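Side-chain contacts in probable glutathione S-transferase (PDB 6JWK), which probably isomerises maleylpyruvate with the help of glutathione, as a member of the zeta class of the glutathione S-transferase superfamily: residues R90-E95 with N147-G152; D103-N108 with V168-N173; R129-W134 with R175-D180; A153-A156 with I162-C165. All coordinates share one frame; numbering follows the deposited sequence.

How the contacts relate
All four contacts lie in the helical C-terminal part of the chain, which follows the sheet-containing N-terminal part. Contact 1 opens first, on helix 87-103, and closes at the end of helix 124-149 and just beyond it. Contact 2 opens within that loop, at residues 103-108, and closes on helix 162-176. Contact 3 starts on helix 124-149 and closes beyond the end of helix 162-176. Contacts 1, 2 and 3 therefore all cross one another. Contact 4 is a short closure, 153-156 onto 162-165, lying within the spans of both 2 and 3 and following contact 1 in series. Contacts 1 and 4 touch through Ala93, His149 and Phe155; contacts 2 and 3 touch through Asn108, Trp130, Tyr131 and Asn173.

Contact 1: R90-E95 with N147-G152; sequences RAQALE and NRHRRG
Gln92 OE1 accepts from Arg151 NH2 at 3.0 Å and from water 1 at 2.7 Å. The site joins two helices of the all-helical C-terminal domain of the glutathione S-transferase fold: the early part of helix 87-103 and the end of helix 124-149, where Arg150 is the first residue to leave helical geometry. The Arg151 bond is fairly straight (160°). Its donor lies in the carbonyl plane of Gln92, on a lone pair, and the oxygen lies close to the guanidinium plane, at its edge. Water 1 ties the group together. It donates to the carbonyl oxygen of His149 as well as to Gln92 OE1, and it accepts from Arg151 NE. Arg151 thus holds the amide oxygen directly through NH2 and, by way of water 1, through NE.

Gln92 reaches this point with an extended chain beyond CG (chi2 178°). The other end of its amide lies over one face of the His149 imidazole, with Gln92 NE2 3.5 Å from His149 CD2. The amide and ring planes are only 16° apart, so this is a flat overlap. The Arg151 bond helps to fix the rotation of the amide. Helix 87-103 also meets the second subunit: Arg90 forms a salt bridge with Asp71 of that chain, and Glu95 bonds to its Ser64. Phe155 packs against His149 and Ala93. A second water joins the two segments, donating to Gln92 O at 2.7 Å and lying 3.1 Å from His149 ND1.

Contact 2: D103-N108 with V168-N173; sequences DIHPLN and VPQLAN. With SO4 (sulfate ion), chain I.
Gln170 leaves helix 162-176 with CG anti to the backbone N (chi1 179°) and then bends at chi2 (61°). The bend lays its amide against Ile104 and His105. His105 also has CG opposite its own N, which directs the imidazole past Asn173. Gln170 NE2 comes to 3.3 Å from Ile104 CG2 and 3.6 Å from His105 CB. It lies near the plane of the His105 ring, at the edge. Asn173 ND2 is 4.0 Å from His105 CE1, with its amide nearly parallel to the ring, but its hydrogen bond goes to Ser10 OG at the start of helix 10-22.

At the far edge of the ring, His105 NE2 donates to sulfate O1 at 3.2 Å, with an N-H...O angle of 144°. Ser10 N binds the same sulfate, which probably came from the crystallisation liquor. Ser10 belongs to the serine-containing motif that, in zeta-class transferases, lies by the glutathione site. Asn173 ND2 and the sulfate both reach Ser10 of the N-terminal domain, so the contact lies where the two domains meet, probably close to that site. Chemically it is uneven: His105 has an anion as partner, whereas Gln170 OE1 is buried with no partner in the model, probably at some energetic cost.

Contact 3: R129-W134 with R175-D180; sequences RWYAHW and RRMGCD
Met177 lies across the Tyr131 ring along its whole side chain. Met177 CB approaches the ring on one side, 3.7 Å from Tyr131 CD1. CG sits almost exactly over the centre: it is 3.4 Å from the ring centroid and 8° off the normal, a clear CH-pi contact. SD stands higher over the same face, 4.5 Å from the centroid and 18° off the normal, which makes a Met-aromatic contact. A bend at chi2 keeps SD over the ring, and a second at chi3 (-62°) returns Met177 CE to 4.0 Å from Tyr131 CD2.

Cys179 adds a second sulfur. Its SG lies 3.9 Å from Ala132 CA and 4.1 Å from Tyr131 CD1, and it meets the ring obliquely. Between the two sulfur residues the chain turns at Gly178, whose positive phi, with two bonds back into the last turn, makes a Schellman motif at the end of helix 162-176. Gly178 N bonds back to Arg175 O. The turn lets both Met177 and Cys179 project toward helix 124-149. The contacts are CH-pi, sulfur-aromatic and apolar, so dispersion probably supplies most of the attraction.

Tyr131 also touches Asn173, one turn back on helix 162-176, and Met177 reaches Gln128 on helix 124-149. Trp130 and Trp134 of this same segment meet helix 105-108 and Tyr115 of the second subunit. Helix 124-149 thus lies between the C-terminal end of helix 162-176 and the subunit interface.

Contact 4: A153-A156 with I162-C165; sequences AFFA and IVEC
Phe155 N donates to Glu164 OE2 at 2.9 Å, and the bond is nearly straight (168°). The carboxylate oxygen is met on its syn side, with the donor 20° out of the carboxylate plane. This ties the loop before helix 162-176 to the first turn of that helix, in the C-terminal domain of the glutathione S-transferase fold. Beside the bond, Phe155 CB packs on Val163 CG1 at 3.7 Å. Val163 CG2 meets the Phe155 ring obliquely. The ring itself leads away from the helix and packs on Leu96 of helix 87-103 and Leu146 of helix 124-149.

The next shell fixes the carboxylate. Glu164 bends at chi2, which folds its acid group back over the helix start. OE1 accepts a bond from Gly161 N, just ahead of the helix. This recalls the N-capping box of this helix in other glutathione S-transferases, though the residue here is a glycine, with no side chain to close the other half. OE2 holds the loop directly; OE1 serves the helix start and, through water 3, also meets the loop. Water 3 accepts from Ala156 N at 3.0 Å and donates to Glu164 OE1.

Phe154 packs against Leu190 and Cys194 of helix 185-195. Its ring stands 87° to the carboxylate, and its edge meets Glu164 CG, which lies 4.1 Å from Phe154 CD1.

Contact 1: R90-E95 with N147-G152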
loop_
_atom_site.group_PDB
_atom_site.type_symbol
_atom_site.label_atom_id
_atom_site.label_comp_id
_atom_site.label_asym_id
_atom_site.label_seq_id
_atom_site.Cartn_x
_atom_site.Cartn_y
_atom_site.Cartn_z
ATOM N N ARG B 90 -1.641 -15.891 -2.491
ATOM C CA ARG B 90 -0.943 -14.590 -2.668
ATOM C C ARG B 90 -1.957 -13.442 -2.477
ATOM O O ARG B 90 -1.663 -12.489 -1.690
ATOM C CB ARG B 90 -0.235 -14.524 -4.024
ATOM C CG ARG B 90 0.496 -13.193 -4.212
ATOM C CD ARG B 90 1.453 -13.121 -5.365
ATOM N NE ARG B 90 0.790 -13.455 -6.595
ATOM C CZ ARG B 90 0.798 -14.650 -7.174
ATOM N NH1 ARG B 90 0.165 -14.820 -8.323
ATOM N NH2 ARG B 90 1.437 -15.674 -6.623
ATOM N N ALA B 91 -3.134 -13.522 -3.115
ATOM C CA ALA B 91 -4.173 -12.467 -3.036
ATOM C C ALA B 91 -4.569 -12.268 -1.577
ATOM O O ALA B 91 -4.690 -11.132 -1.140
ATOM C CB ALA B 91 -5.372 -12.788 -3.898
ATOM N N GLN B 92 -4.703 -13.366 -0.818
ATOM C CA GLN B 92 -5.088 -13.313 0.612
ATOM C C GLN B 92 -3.967 -12.689 1.453
ATOM O O GLN B 92 -4.265 -11.893 2.324
ATOM C CB GLN B 92 -5.461 -14.738 1.034
ATOM C CG GLN B 92 -6.822 -15.131 0.477
ATOM C CD GLN B 92 -7.222 -16.547 0.831
ATOM O OE1 GLN B 92 -6.379 -17.421 1.042
ATOM N NE2 GLN B 92 -8.524 -16.795 0.780
ATOM N N ALA B 93 -2.720 -13.071 1.226
ATOM C CA ALA B 93 -1.569 -12.509 1.982
ATOM C C ALA B 93 -1.440 -11.013 1.637
ATOM O O ALA B 93 -1.327 -10.188 2.560
ATOM C CB ALA B 93 -0.353 -13.327 1.639
ATOM N N LEU B 94 -1.539 -10.645 0.353
ATOM C CA LEU B 94 -1.441 -9.208 -0.044
ATOM C C LEU B 94 -2.622 -8.415 0.496
ATOM O O LEU B 94 -2.405 -7.268 0.889
ATOM C CB LEU B 94 -1.315 -9.058 -1.562
ATOM C CG LEU B 94 -0.056 -9.679 -2.157
ATOM C CD1 LEU B 94 -0.098 -9.640 -3.702
ATOM C CD2 LEU B 94 1.166 -8.971 -1.620
ATOM N N GLU B 95 -3.784 -9.029 0.649
ATOM C CA GLU B 95 -4.979 -8.314 1.182
ATOM C C GLU B 95 -4.655 -7.876 2.612
ATOM O O GLU B 95 -4.982 -6.704 2.982
ATOM C CB GLU B 95 -6.282 -9.114 1.072
ATOM C CG GLU B 95 -7.441 -8.436 1.835
ATOM C CD GLU B 95 -8.862 -8.349 1.273
ATOM O OE1 GLU B 95 -9.416 -9.418 1.073
ATOM O OE2 GLU B 95 -9.485 -7.189 1.184
ATOM N N ASN B 147 -7.964 -14.887 11.024
ATOM C CA ASN B 147 -8.846 -16.015 11.443
ATOM C C ASN B 147 -9.457 -16.740 10.252
ATOM O O ASN B 147 -9.519 -17.955 10.316
ATOM C CB ASN B 147 -9.995 -15.565 12.321
ATOM C CG ASN B 147 -9.519 -15.241 13.710
ATOM O OD1 ASN B 147 -8.576 -15.863 14.192
ATOM N ND2 ASN B 147 -10.169 -14.276 14.344
ATOM N N ARG B 148 -9.819 -16.047 9.169
ATOM C CA ARG B 148 -10.536 -16.658 8.018
ATOM C C ARG B 148 -9.600 -17.174 6.948
ATOM O O ARG B 148 -9.993 -18.108 6.263
ATOM C CB ARG B 148 -11.521 -15.664 7.392
ATOM C CG ARG B 148 -12.542 -15.255 8.435
ATOM C CD ARG B 148 -13.880 -14.893 7.907
ATOM N NE ARG B 148 -14.787 -14.735 9.022
ATOM C CZ ARG B 148 -16.040 -14.357 8.893
ATOM N NH1 ARG B 148 -16.535 -14.169 7.685
ATOM N NH2 ARG B 148 -16.809 -14.243 9.960
ATOM N N HIS B 149 -8.395 -16.638 6.776
ATOM C CA HIS B 149 -7.624 -16.972 5.556
ATOM C C HIS B 149 -6.249 -17.572 5.842
ATOM O O HIS B 149 -5.582 -17.933 4.867
ATOM C CB HIS B 149 -7.514 -15.736 4.649
ATOM C CG HIS B 149 -8.841 -15.237 4.176
ATOM N ND1 HIS B 149 -9.095 -13.884 3.959
ATOM C CD2 HIS B 149 -9.984 -15.893 3.861
ATOM C CE1 HIS B 149 -10.362 -13.745 3.572
ATOM N NE2 HIS B 149 -10.939 -14.957 3.536
ATOM N N ARG B 150 -5.774 -17.554 7.079
ATOM C CA ARG B 150 -4.421 -18.070 7.377
ATOM C C ARG B 150 -4.268 -19.506 6.864
ATOM O O ARG B 150 -5.262 -20.264 6.832
ATOM C CB ARG B 150 -4.090 -18.027 8.861
ATOM C CG ARG B 150 -4.795 -19.102 9.688
ATOM C CD ARG B 150 -4.735 -18.749 11.148
ATOM N NE ARG B 150 -3.368 -18.595 11.624
ATOM C CZ ARG B 150 -3.040 -18.029 12.781
ATOM N NH1 ARG B 150 -3.945 -17.522 13.586
ATOM N NH2 ARG B 150 -1.785 -17.949 13.125
ATOM N N ARG B 151 -3.067 -19.882 6.475
ATOM C CA ARG B 151 -2.805 -21.252 5.981
ATOM C C ARG B 151 -2.181 -22.109 7.080
ATOM O O ARG B 151 -2.133 -23.322 6.899
ATOM C CB ARG B 151 -1.956 -21.201 4.716
ATOM C CG ARG B 151 -2.639 -20.466 3.568
ATOM C CD ARG B 151 -3.732 -21.348 2.970
ATOM N NE ARG B 151 -4.852 -20.591 2.437
ATOM C CZ ARG B 151 -5.936 -21.144 1.916
ATOM N NH1 ARG B 151 -6.018 -22.472 1.883
ATOM N NH2 ARG B 151 -6.932 -20.370 1.480
ATOM N N GLY B 152 -1.660 -21.507 8.145
ATOM C CA GLY B 152 -0.835 -22.226 9.136
ATOM C C GLY B 152 -0.572 -21.403 10.381
ATOM O O GLY B 152 -1.391 -20.512 10.714
HETATM O O HOH W 1 -4.192 -17.784 2.626
HETATM O O HOH W 2 -6.650 -12.079 3.654
#

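Contact 2: D103-N108 with V168-N173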
loop_
_atom_site.group_PDB
_atom_site.type_symbol
_atom_site.label_atom_id
_atom_site.label_comp_id
_atom_site.label_asym_id
_atom_site.label_seq_id
_atom_site.Cartn_x
_atom_site.Cartn_y
_atom_site.Cartn_z
ATOM N N ASP B 103 -4.088 1.109 4.901
ATOM C CA ASP B 103 -5.302 1.536 5.651
ATOM C C ASP B 103 -4.990 1.830 7.107
ATOM O O ASP B 103 -5.891 2.368 7.775
ATOM C CB ASP B 103 -6.430 0.515 5.542
ATOM C CG ASP B 103 -6.945 0.369 4.105
ATOM O OD1 ASP B 103 -6.544 1.207 3.255
ATOM O OD2 ASP B 103 -7.677 -0.597 3.833
ATOM N N ILE B 104 -3.811 1.465 7.620
ATOM C CA ILE B 104 -3.467 1.799 9.042
ATOM C C ILE B 104 -2.238 2.703 9.098
ATOM O O ILE B 104 -2.381 3.902 9.506
ATOM C CB ILE B 104 -3.241 0.545 9.907
ATOM C CG1 ILE B 104 -4.377 -0.461 9.780
ATOM C CG2 ILE B 104 -3.006 0.980 11.335
ATOM C CD1 ILE B 104 -4.146 -1.741 10.562
ATOM N N HIS B 105 -1.068 2.157 8.745
ATOM C CA HIS B 105 0.244 2.795 8.991
ATOM C C HIS B 105 0.309 4.195 8.380
ATOM O O HIS B 105 0.791 5.110 9.043
ATOM C CB HIS B 105 1.395 1.935 8.490
ATOM C CG HIS B 105 2.694 2.566 8.818
ATOM N ND1 HIS B 105 3.068 2.791 10.124
ATOM C CD2 HIS B 105 3.638 3.117 8.026
ATOM C CE1 HIS B 105 4.218 3.438 10.118
ATOM N NE2 HIS B 105 4.574 3.650 8.840
ATOM N N PRO B 106 -0.147 4.449 7.128
ATOM C CA PRO B 106 0.035 5.790 6.548
ATOM C C PRO B 106 -0.621 6.937 7.346
ATOM O O PRO B 106 -0.116 8.052 7.293
ATOM C CB PRO B 106 -0.627 5.694 5.182
ATOM C CG PRO B 106 -0.528 4.217 4.843
ATOM C CD PRO B 106 -0.789 3.525 6.190
ATOM N N LEU B 107 -1.692 6.650 8.067
ATOM C CA LEU B 107 -2.390 7.660 8.907
ATOM C C LEU B 107 -1.642 7.876 10.222
ATOM O O LEU B 107 -1.841 8.930 10.810
ATOM C CB LEU B 107 -3.826 7.210 9.147
ATOM C CG LEU B 107 -4.598 6.912 7.870
ATOM C CD1 LEU B 107 -6.023 6.507 8.174
ATOM C CD2 LEU B 107 -4.579 8.132 6.992
ATOM N N ASN B 108 -0.780 6.940 10.642
ATOM C CA ASN B 108 -0.214 6.870 12.017
ATOM C C ASN B 108 1.311 7.046 11.942
ATOM O O ASN B 108 1.958 6.843 12.912
ATOM C CB ASN B 108 -0.722 5.608 12.723
ATOM C CG ASN B 108 -2.162 5.748 13.181
ATOM O OD1 ASN B 108 -2.763 6.842 13.128
ATOM N ND2 ASN B 108 -2.765 4.637 13.557
ATOM N N VAL B 168 3.988 -7.161 12.616
ATOM C CA VAL B 168 4.814 -7.055 13.841
ATOM C C VAL B 168 5.156 -5.588 14.065
ATOM O O VAL B 168 5.014 -5.109 15.172
ATOM C CB VAL B 168 6.039 -7.986 13.778
ATOM C CG1 VAL B 168 7.150 -7.580 14.727
ATOM C CG2 VAL B 168 5.567 -9.413 14.031
ATOM N N PRO B 169 5.597 -4.816 13.048
ATOM C CA PRO B 169 5.853 -3.408 13.302
ATOM C C PRO B 169 4.593 -2.619 13.699
ATOM O O PRO B 169 4.634 -1.765 14.618
ATOM C CB PRO B 169 6.501 -2.958 11.976
ATOM C CG PRO B 169 7.130 -4.210 11.417
ATOM C CD PRO B 169 6.052 -5.262 11.707
ATOM N N GLN B 170 3.466 -2.931 13.085
ATOM C CA GLN B 170 2.196 -2.231 13.361
ATOM C C GLN B 170 1.737 -2.510 14.822
ATOM O O GLN B 170 1.237 -1.568 15.500
ATOM C CB GLN B 170 1.138 -2.676 12.349
ATOM C CG GLN B 170 -0.222 -2.016 12.568
ATOM C CD GLN B 170 -0.042 -0.537 12.406
ATOM O OE1 GLN B 170 0.016 0.206 13.395
ATOM N NE2 GLN B 170 0.101 -0.112 11.160
ATOM N N LEU B 171 1.841 -3.750 15.303
ATOM C CA LEU B 171 1.451 -4.062 16.724
ATOM C C LEU B 171 2.412 -3.379 17.702
ATOM O O LEU B 171 1.936 -2.772 18.681
ATOM C CB LEU B 171 1.396 -5.584 16.921
ATOM C CG LEU B 171 0.263 -6.281 16.191
ATOM C CD1 LEU B 171 0.487 -7.789 16.197
ATOM C CD2 LEU B 171 -1.067 -5.910 16.830
ATOM N N ALA B 172 3.717 -3.364 17.437
ATOM C CA ALA B 172 4.685 -2.694 18.349
ATOM C C ALA B 172 4.282 -1.215 18.470
ATOM O O ALA B 172 4.189 -0.712 19.571
ATOM C CB ALA B 172 6.094 -2.855 17.858
ATOM N N ASN B 173 3.929 -0.599 17.355
ATOM C CA ASN B 173 3.555 0.832 17.268
ATOM C C ASN B 173 2.274 1.061 18.057
ATOM O O ASN B 173 2.233 2.058 18.837
ATOM C CB ASN B 173 3.302 1.290 15.838
ATOM C CG ASN B 173 4.531 1.759 15.119
ATOM O OD1 ASN B 173 5.565 1.985 15.748
ATOM N ND2 ASN B 173 4.394 1.912 13.801
HETATM S S SO4 I . 7.551 5.505 10.179
HETATM O O1 SO4 I . 7.649 4.568 9.099
HETATM O O2 SO4 I . 6.536 6.477 9.935
HETATM O O3 SO4 I . 7.202 4.860 11.429
HETATM O O4 SO4 I . 8.820 6.163 10.294
#

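Contact 3: R129-W134 with R175-D180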
loop_
_atom_site.group_PDB
_atom_site.type_symbol
_atom_site.label_atom_id
_atom_site.label_comp_id
_atom_site.label_asym_id
_atom_site.label_seq_id
_atom_site.Cartn_x
_atom_site.Cartn_y
_atom_site.Cartn_z
ATOM N N ARG B 129 -5.910 9.779 20.276
ATOM C CA ARG B 129 -7.270 9.284 19.888
ATOM C C ARG B 129 -7.363 9.060 18.362
ATOM O O ARG B 129 -8.074 8.131 17.879
ATOM C CB ARG B 129 -8.362 10.277 20.318
ATOM C CG ARG B 129 -8.609 10.332 21.832
ATOM C CD ARG B 129 -9.645 11.341 22.355
ATOM N NE ARG B 129 -9.617 12.515 21.496
ATOM C CZ ARG B 129 -10.476 12.780 20.498
ATOM N NH1 ARG B 129 -11.516 11.992 20.260
ATOM N NH2 ARG B 129 -10.285 13.853 19.745
ATOM N N TRP B 130 -6.710 9.907 17.579
ATOM C CA TRP B 130 -6.619 9.670 16.111
ATOM C C TRP B 130 -5.945 8.308 15.892
ATOM O O TRP B 130 -6.500 7.511 15.149
ATOM C CB TRP B 130 -5.850 10.829 15.464
ATOM C CG TRP B 130 -5.207 10.595 14.135
ATOM C CD1 TRP B 130 -4.015 9.968 13.880
ATOM C CD2 TRP B 130 -5.640 11.160 12.891
ATOM N NE1 TRP B 130 -3.711 10.055 12.549
ATOM C CE2 TRP B 130 -4.687 10.786 11.919
ATOM C CE3 TRP B 130 -6.756 11.919 12.499
ATOM C CZ2 TRP B 130 -4.825 11.153 10.578
ATOM C CZ3 TRP B 130 -6.884 12.284 11.169
ATOM C CH2 TRP B 130 -5.942 11.877 10.221
ATOM N N TYR B 131 -4.772 8.112 16.492
ATOM C CA TYR B 131 -3.911 6.912 16.328
ATOM C C TYR B 131 -4.771 5.673 16.612
ATOM O O TYR B 131 -4.828 4.707 15.783
ATOM C CB TYR B 131 -2.660 7.041 17.195
ATOM C CG TYR B 131 -1.515 6.168 16.762
ATOM C CD1 TYR B 131 -1.533 4.786 16.925
ATOM C CD2 TYR B 131 -0.393 6.740 16.205
ATOM C CE1 TYR B 131 -0.459 4.003 16.530
ATOM C CE2 TYR B 131 0.686 5.970 15.807
ATOM C CZ TYR B 131 0.661 4.599 15.983
ATOM O OH TYR B 131 1.765 3.899 15.557
ATOM N N ALA B 132 -5.513 5.745 17.720
ATOM C CA ALA B 132 -6.241 4.606 18.306
ATOM C C ALA B 132 -7.467 4.323 17.452
ATOM O O ALA B 132 -7.845 3.144 17.316
ATOM C CB ALA B 132 -6.592 4.897 19.762
ATOM N N HIS B 133 -8.042 5.341 16.800
ATOM C CA HIS B 133 -9.214 5.132 15.906
ATOM C C HIS B 133 -8.787 4.304 14.660
ATOM O O HIS B 133 -9.476 3.354 14.308
ATOM C CB HIS B 133 -9.905 6.473 15.548
ATOM C CG HIS B 133 -10.955 6.339 14.491
ATOM N ND1 HIS B 133 -12.185 5.735 14.722
ATOM C CD2 HIS B 133 -10.956 6.695 13.184
ATOM C CE1 HIS B 133 -12.903 5.757 13.619
ATOM N NE2 HIS B 133 -12.160 6.315 12.654
ATOM N N TRP B 134 -7.731 4.684 13.970
ATOM C CA TRP B 134 -7.325 4.024 12.708
ATOM C C TRP B 134 -6.807 2.626 13.096
ATOM O O TRP B 134 -7.081 1.645 12.357
ATOM C CB TRP B 134 -6.295 4.889 11.970
ATOM C CG TRP B 134 -6.807 6.260 11.636
ATOM C CD1 TRP B 134 -6.234 7.442 11.986
ATOM C CD2 TRP B 134 -8.023 6.591 10.953
ATOM N NE1 TRP B 134 -7.007 8.490 11.562
ATOM C CE2 TRP B 134 -8.123 7.999 10.945
ATOM C CE3 TRP B 134 -9.028 5.856 10.318
ATOM C CZ2 TRP B 134 -9.194 8.675 10.356
ATOM C CZ3 TRP B 134 -10.073 6.519 9.703
ATOM C CH2 TRP B 134 -10.151 7.913 9.722
ATOM N N ARG B 175 0.988 -0.703 20.414
ATOM C CA ARG B 175 1.192 -1.001 21.853
ATOM C C ARG B 175 1.821 0.243 22.475
ATOM O O ARG B 175 1.319 0.699 23.522
ATOM C CB ARG B 175 2.102 -2.217 22.048
ATOM C CG ARG B 175 2.511 -2.479 23.497
ATOM C CD ARG B 175 3.227 -3.827 23.649
ATOM N NE ARG B 175 2.376 -4.933 23.166
ATOM C CZ ARG B 175 2.507 -5.627 22.024
ATOM N NH1 ARG B 175 3.490 -5.367 21.185
ATOM N NH2 ARG B 175 1.616 -6.544 21.693
ATOM N N ARG B 176 2.865 0.763 21.827
ATOM C CA ARG B 176 3.657 1.912 22.311
ATOM C C ARG B 176 2.758 3.160 22.382
ATOM O O ARG B 176 3.025 4.026 23.241
ATOM C CB ARG B 176 4.898 2.122 21.453
ATOM C CG ARG B 176 5.888 3.085 22.081
ATOM C CD ARG B 176 7.194 3.116 21.310
ATOM N NE ARG B 176 6.946 3.670 19.985
ATOM C CZ ARG B 176 6.944 2.990 18.829
ATOM N NH1 ARG B 176 6.678 3.626 17.700
ATOM N NH2 ARG B 176 7.221 1.696 18.783
ATOM N N MET B 177 1.723 3.264 21.552
ATOM C CA MET B 177 0.832 4.463 21.564
ATOM C C MET B 177 -0.314 4.258 22.562
ATOM O O MET B 177 -1.252 5.078 22.586
ATOM C CB MET B 177 0.284 4.753 20.157
ATOM C CG MET B 177 1.280 5.445 19.280
ATOM S SD MET B 177 1.829 7.039 19.958
ATOM C CE MET B 177 0.223 7.833 19.955
ATOM N N GLY B 178 -0.319 3.165 23.324
ATOM C CA GLY B 178 -1.306 3.020 24.413
ATOM C C GLY B 178 -2.587 2.453 23.893
ATOM O O GLY B 178 -3.588 2.533 24.605
ATOM N N CYS B 179 -2.581 1.824 22.700
ATOM C CA CYS B 179 -3.828 1.246 22.153
ATOM C C CYS B 179 -4.212 -0.022 22.918
ATOM O O CYS B 179 -3.327 -0.812 23.302
ATOM C CB CYS B 179 -3.716 0.920 20.662
ATOM S SG CYS B 179 -3.335 2.390 19.682
ATOM N N ASP B 180 -5.504 -0.245 23.019
ATOM C CA ASP B 180 -6.076 -1.497 23.569
ATOM C C ASP B 180 -5.941 -2.614 22.526
ATOM O O ASP B 180 -6.714 -2.604 21.543
ATOM C CB ASP B 180 -7.551 -1.278 23.932
ATOM C CG ASP B 180 -8.145 -2.477 24.624
ATOM O OD1 ASP B 180 -7.362 -3.384 24.949
ATOM O OD2 ASP B 180 -9.359 -2.547 24.719
#

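Contact 4: A153-A156 with I162-C165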
loop_
_atom_site.group_PDB
_atom_site.type_symbol
_atom_site.label_atom_id
_atom_site.label_comp_id
_atom_site.label_asym_id
_atom_site.label_seq_id
_atom_site.Cartn_x
_atom_site.Cartn_y
_atom_site.Cartn_z
ATOM N N ALA B 153 0.483 -21.793 11.085
ATOM C CA ALA B 153 0.982 -21.168 12.329
ATOM C C ALA B 153 1.212 -19.707 11.989
ATOM O O ALA B 153 0.921 -18.860 12.820
ATOM C CB ALA B 153 2.260 -21.816 12.794
ATOM N N PHE B 154 1.711 -19.470 10.783
ATOM C CA PHE B 154 1.818 -18.107 10.196
ATOM C C PHE B 154 0.756 -17.976 9.108
ATOM O O PHE B 154 0.165 -18.986 8.684
ATOM C CB PHE B 154 3.230 -17.845 9.671
ATOM C CG PHE B 154 4.311 -18.083 10.695
ATOM C CD1 PHE B 154 4.691 -17.068 11.563
ATOM C CD2 PHE B 154 4.830 -19.369 10.890
ATOM C CE1 PHE B 154 5.654 -17.297 12.527
ATOM C CE2 PHE B 154 5.822 -19.586 11.828
ATOM C CZ PHE B 154 6.229 -18.551 12.645
ATOM N N PHE B 155 0.593 -16.771 8.569
ATOM C CA PHE B 155 -0.500 -16.490 7.615
ATOM C C PHE B 155 -0.345 -17.398 6.393
ATOM O O PHE B 155 -1.335 -17.986 5.939
ATOM C CB PHE B 155 -0.577 -15.025 7.188
ATOM C CG PHE B 155 -1.820 -14.797 6.380
ATOM C CD1 PHE B 155 -1.817 -15.016 5.013
ATOM C CD2 PHE B 155 -2.993 -14.434 6.995
ATOM C CE1 PHE B 155 -2.969 -14.834 4.280
ATOM C CE2 PHE B 155 -4.147 -14.254 6.253
ATOM C CZ PHE B 155 -4.135 -14.461 4.906
ATOM N N ALA B 156 0.846 -17.458 5.837
ATOM C CA ALA B 156 1.071 -18.131 4.557
ATOM C C ALA B 156 1.294 -19.635 4.788
ATOM O O ALA B 156 1.365 -20.334 3.804
ATOM C CB ALA B 156 2.195 -17.491 3.802
ATOM N N ILE B 162 5.420 -11.898 4.169
ATOM C CA ILE B 162 5.076 -10.469 4.009
ATOM C C ILE B 162 4.036 -10.047 5.055
ATOM O O ILE B 162 4.101 -8.916 5.553
ATOM C CB ILE B 162 4.641 -10.167 2.568
ATOM C CG1 ILE B 162 4.517 -8.655 2.395
ATOM C CG2 ILE B 162 3.384 -10.900 2.187
ATOM C CD1 ILE B 162 4.251 -8.223 0.960
ATOM N N VAL B 163 3.098 -10.919 5.450
ATOM C CA VAL B 163 2.043 -10.509 6.402
ATOM C C VAL B 163 2.691 -10.155 7.752
ATOM O O VAL B 163 2.364 -9.055 8.349
ATOM C CB VAL B 163 0.979 -11.610 6.500
ATOM C CG1 VAL B 163 0.124 -11.418 7.714
ATOM C CG2 VAL B 163 0.135 -11.668 5.239
ATOM N N GLU B 164 3.620 -11.006 8.238
ATOM C CA GLU B 164 4.251 -10.824 9.566
ATOM C C GLU B 164 5.232 -9.656 9.445
ATOM O O GLU B 164 5.425 -8.929 10.431
ATOM C CB GLU B 164 4.890 -12.123 10.066
ATOM C CG GLU B 164 3.848 -13.211 10.403
ATOM C CD GLU B 164 3.214 -13.943 9.223
ATOM O OE1 GLU B 164 3.829 -13.977 8.084
ATOM O OE2 GLU B 164 2.092 -14.501 9.434
ATOM N N CYS B 165 5.844 -9.461 8.282
ATOM C CA CYS B 165 6.743 -8.295 8.092
ATOM C C CYS B 165 5.931 -6.998 8.334
ATOM O O CYS B 165 6.498 -6.021 8.872
ATOM C CB CYS B 165 7.348 -8.261 6.706
ATOM S SG CYS B 165 8.517 -9.590 6.375
HETATM O O HOH W 3 3.343 -16.032 6.655
#